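Local coordinates for protein TSSL (PDB 4ACK) that is the cytoplasmic domain of a DotU-type protein of the type VI secretion system, a virulence-associated machine, and probably serves as part of its membrane-anchored core complex, at residues S54-V57 / C58-V62; Y116-I119 / C120-I124. All coordinates share one frame; numbering follows the deposited sequence.

Contact 1. Residues S54-V57 / C58-V62; sequences SETV and CKYIV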
# COMPACT_ATOMS: atom_id res chain seq x y z
N SER A 54 -4.70 5.02 16.93
CA SER A 54 -3.60 5.98 17.11
C SER A 54 -2.99 6.33 15.74
O SER A 54 -3.21 5.65 14.74
CB SER A 54 -2.47 5.39 17.96
OG SER A 54 -2.03 4.16 17.41
N GLU A 55 -2.18 7.38 15.73
CA GLU A 55 -1.47 7.78 14.54
C GLU A 55 -0.59 6.70 14.01
O GLU A 55 -0.49 6.55 12.77
CB GLU A 55 -0.57 9.00 14.85
CG GLU A 55 -1.38 10.28 15.22
CD GLU A 55 -0.95 11.47 14.38
OE1 GLU A 55 -0.51 11.23 13.21
OE2 GLU A 55 -1.04 12.61 14.88
N THR A 56 0.08 5.96 14.89
CA THR A 56 1.00 4.88 14.45
C THR A 56 0.23 3.78 13.73
O THR A 56 0.60 3.35 12.62
CB THR A 56 1.79 4.28 15.65
OG1 THR A 56 2.55 5.30 16.26
CG2 THR A 56 2.71 3.12 15.24
N VAL A 57 -0.87 3.35 14.33
CA VAL A 57 -1.74 2.31 13.71
C VAL A 57 -2.31 2.80 12.36
O VAL A 57 -2.28 2.07 11.37
CB VAL A 57 -2.86 1.82 14.69
CG1 VAL A 57 -3.88 0.99 13.96
CG2 VAL A 57 -2.21 1.02 15.86
N CYS A 58 -2.77 4.04 12.29
CA CYS A 58 -3.26 4.58 11.04
C CYS A 58 -2.14 4.54 9.99
O CYS A 58 -2.35 4.05 8.87
CB CYS A 58 -3.77 5.99 11.23
SG CYS A 58 -5.27 6.06 12.29
N LYS A 59 -0.96 5.02 10.36
CA LYS A 59 0.22 4.86 9.47
C LYS A 59 0.51 3.41 9.07
O LYS A 59 0.82 3.14 7.92
CB LYS A 59 1.46 5.52 10.07
CG LYS A 59 2.80 5.18 9.31
CD LYS A 59 3.96 6.01 9.90
CE LYS A 59 4.45 5.28 11.21
NZ LYS A 59 5.72 5.82 11.63
N TYR A 60 0.40 2.47 9.99
CA TYR A 60 0.69 1.11 9.61
C TYR A 60 -0.27 0.55 8.55
O TYR A 60 -0.01 -0.46 7.90
CB TYR A 60 0.68 0.21 10.83
CG TYR A 60 1.92 0.31 11.71
CD1 TYR A 60 2.92 1.29 11.49
CD2 TYR A 60 2.06 -0.55 12.79
CE1 TYR A 60 4.03 1.36 12.28
CE2 TYR A 60 3.18 -0.49 13.61
CZ TYR A 60 4.16 0.45 13.35
OH TYR A 60 5.26 0.45 14.17
N ILE A 61 -1.45 1.15 8.45
CA ILE A 61 -2.45 0.64 7.55
C ILE A 61 -2.29 1.43 6.25
O ILE A 61 -2.28 0.83 5.22
CB ILE A 61 -3.86 0.88 8.14
CG1 ILE A 61 -4.09 -0.06 9.30
CG2 ILE A 61 -4.98 0.73 7.04
CD1 ILE A 61 -5.19 0.52 10.25
N VAL A 62 -2.14 2.75 6.32
CA VAL A 62 -2.13 3.56 5.11
C VAL A 62 -0.72 3.62 4.41
O VAL A 62 -0.65 3.70 3.20
CB VAL A 62 -2.62 4.98 5.43
CG1 VAL A 62 -2.46 6.01 4.21
CG2 VAL A 62 -4.08 4.91 5.95
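The methyl CG2 of Thr-56 lies over one face of the Tyr-60 ring, one helical turn further on. Thr-56 CG2 sits 3.9 Å from the Tyr-60 ring centroid, 23° off the ring normal, which makes a CH-pi contact. The methyl is displaced toward the hydroxyl end of the ring, and the ring atom nearest to Thr-56 CG2 is Tyr-60 CZ at 3.6 Å. With CG2 anti to the Thr-56 backbone N, the two side chains run side by side in the same direction. One residue along, Val-57 CG1 meets Ile-61 CD1 at 4.0 Å. Here the side chains cross at a slant.

These pairs belong to the first turns of helix 55-79, in an all-helical chain of the DotU family. Ser-54 is the N-cap. Ser-54 OG accepts a long, weak but fairly straight bond from Val-57 N at 3.4 Å. The first i to i+4 backbone bond runs from Cys-58 N to Ser-54 O at 3.0 Å, close to linear at 168°. Lys-59 N follows with Glu-55 O at 2.9 Å, and Tyr-60 N with Thr-56 O at 2.8 Å. The next bond, Ile-61 N to Val-57 O, is weak, and Ile-61 N also bonds Cys-58 O.

Further out, Tyr-60 OH is hydrogen-bonded to Asn-109 ND2, which ties the far end of the ring to helix 99-112. Lys-59 NZ likewise bonds Tyr-102 OH of that helix. On another flank the buried Ile-61 packs on Leu-49 of helix 30-52.

Contact 2. Residues Y116-I119 / C120-I124; sequences YPQI and CYQTI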
# COMPACT_ATOMS: atom_id res chain seq x y z
N TYR A 116 -2.48 -5.41 17.47
CA TYR A 116 -2.98 -4.56 16.38
C TYR A 116 -4.34 -4.95 15.87
O TYR A 116 -4.65 -6.13 15.87
CB TYR A 116 -1.97 -4.60 15.25
CG TYR A 116 -0.66 -3.99 15.64
CD1 TYR A 116 -0.48 -2.61 15.58
CD2 TYR A 116 0.38 -4.79 16.11
CE1 TYR A 116 0.75 -2.04 15.96
CE2 TYR A 116 1.61 -4.23 16.47
CZ TYR A 116 1.79 -2.88 16.38
OH TYR A 116 2.99 -2.37 16.75
N PRO A 117 -5.14 -3.99 15.40
CA PRO A 117 -6.43 -4.38 14.84
C PRO A 117 -6.26 -5.25 13.61
O PRO A 117 -5.23 -5.17 12.94
CB PRO A 117 -7.06 -3.07 14.43
CG PRO A 117 -5.93 -2.06 14.41
CD PRO A 117 -4.98 -2.53 15.45
N GLN A 118 -7.28 -6.04 13.29
CA GLN A 118 -7.23 -7.00 12.19
C GLN A 118 -6.97 -6.34 10.82
O GLN A 118 -6.31 -6.91 9.99
CB GLN A 118 -8.54 -7.78 12.11
CG GLN A 118 -8.42 -9.01 11.26
CD GLN A 118 -7.62 -10.13 11.96
OE1 GLN A 118 -6.93 -9.91 12.99
NE2 GLN A 118 -7.73 -11.32 11.41
N ILE A 119 -7.50 -5.14 10.63
CA ILE A 119 -7.24 -4.37 9.41
C ILE A 119 -5.70 -4.16 9.06
O ILE A 119 -5.34 -4.02 7.86
CB ILE A 119 -8.03 -3.05 9.40
CG1 ILE A 119 -7.89 -2.38 8.02
CG2 ILE A 119 -7.60 -2.09 10.56
CD1 ILE A 119 -8.87 -1.27 7.73
N CYS A 120 -4.83 -4.09 10.09
CA CYS A 120 -3.35 -4.02 9.85
C CYS A 120 -2.88 -5.21 9.03
O CYS A 120 -2.25 -5.01 8.01
CB CYS A 120 -2.56 -3.95 11.17
SG CYS A 120 -2.80 -2.38 11.96
N TYR A 121 -3.20 -6.42 9.50
CA TYR A 121 -2.85 -7.66 8.81
C TYR A 121 -3.52 -7.86 7.43
O TYR A 121 -2.93 -8.55 6.54
CB TYR A 121 -3.16 -8.85 9.73
CG TYR A 121 -2.54 -8.67 11.12
CD1 TYR A 121 -3.21 -7.98 12.12
CD2 TYR A 121 -1.24 -9.17 11.41
CE1 TYR A 121 -2.63 -7.79 13.44
CE2 TYR A 121 -0.64 -8.97 12.71
CZ TYR A 121 -1.35 -8.27 13.71
OH TYR A 121 -0.74 -8.03 14.98
N GLN A 122 -4.77 -7.36 7.28
CA GLN A 122 -5.55 -7.53 6.06
C GLN A 122 -4.98 -6.61 5.02
O GLN A 122 -4.95 -6.93 3.85
CB GLN A 122 -7.05 -7.13 6.27
CG GLN A 122 -7.79 -8.06 7.28
CD GLN A 122 -9.25 -7.62 7.57
OE1 GLN A 122 -9.52 -6.47 7.98
NE2 GLN A 122 -10.19 -8.55 7.37
N THR A 123 -4.59 -5.41 5.43
CA THR A 123 -3.99 -4.50 4.51
C THR A 123 -2.65 -5.07 3.95
O THR A 123 -2.43 -5.03 2.73
CB THR A 123 -3.82 -3.17 5.15
OG1 THR A 123 -5.12 -2.71 5.53
CG2 THR A 123 -3.20 -2.21 4.17
N ILE A 124 -1.81 -5.66 4.83
CA ILE A 124 -0.56 -6.28 4.37
C ILE A 124 -0.88 -7.46 3.46
O ILE A 124 -0.33 -7.59 2.40
CB ILE A 124 0.39 -6.75 5.50
CG1 ILE A 124 0.78 -5.60 6.43
CG2 ILE A 124 1.68 -7.44 4.91
CD1 ILE A 124 1.47 -4.46 5.77
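At the N-terminal end of helix 118-129 the ring of Tyr-121 turns back to Tyr-116 in the preceding loop. The two side chains cross at about a right angle. Tyr-116 CB lies 3.7 Å from Tyr-121 CE1. The hydroxyl Tyr-121 OH stands at the edge of the Tyr-116 ring, 3.6 Å from Tyr-116 CD2. The edge of the Tyr-121 ring also faces backbone carbonyls: Tyr-116 O lies in the ring plane, 3.6 Å from Tyr-121 CE1, and Gln-118 O lies in that plane too. Tyr-121 CG is anti to its own carbonyl carbon (chi1 -51°), which sends the ring back along the helix to these oxygens.

Cys-120 SG touches Pro-117 CG at 4.0 Å and makes an oblique sulfur-aromatic contact with the Tyr-116 ring. Its backbone N donates to Pro-117 O from well above the carbonyl plane, an i to i+3 bond at the entry to the helix. Regular i to i+4 bonding then sets in with Gln-122 N to Gln-118 O.

Ile-119 O is gripped twice by Thr-123. Thr-123 OG1 donates to Ile-119 O at 2.7 Å and Thr-123 N to the same Ile-119 O at 2.9 Å, from opposite faces of the carbonyl plane. The hydroxyl of the buried Thr-123 thus has an acceptor for its proton within its own helix. With OG1 beside the backbone N (chi1 -60°), the hydroxyl reaches back one turn. Gln-118 CG and Gln-122 CD meet at 4.0 Å, with their amide planes 58° apart.

Beyond this turn, Tyr-121 OH bonds Ile-110 O near the end of helix 99-112, and the ring stacks with His-155. Ile-119 packs on Ile-7 of helix 4-20.

Contacts 1 and 2 are the opening turns of two helices, 55-79 and 118-129, that pack on each other. Their centres are about 10 Å apart. Ile-61 CD1 meets Ile-119 CG2 at 3.6 Å, and Val-57 CG1 meets Pro-117 CG at 3.7 Å. Both contacts are partly buried. Contact 1 starts at an exposed serine cap and sinks inward; contact 2 has no exposed residue among those that touch. A methyl over a ring face marks contact 1, whereas ring edges, carbonyls and a sulfur meet in contact 2. Both send a tyrosine hydroxyl to helix 99-112, one to a side-chain amide and the other to a backbone carbonyl.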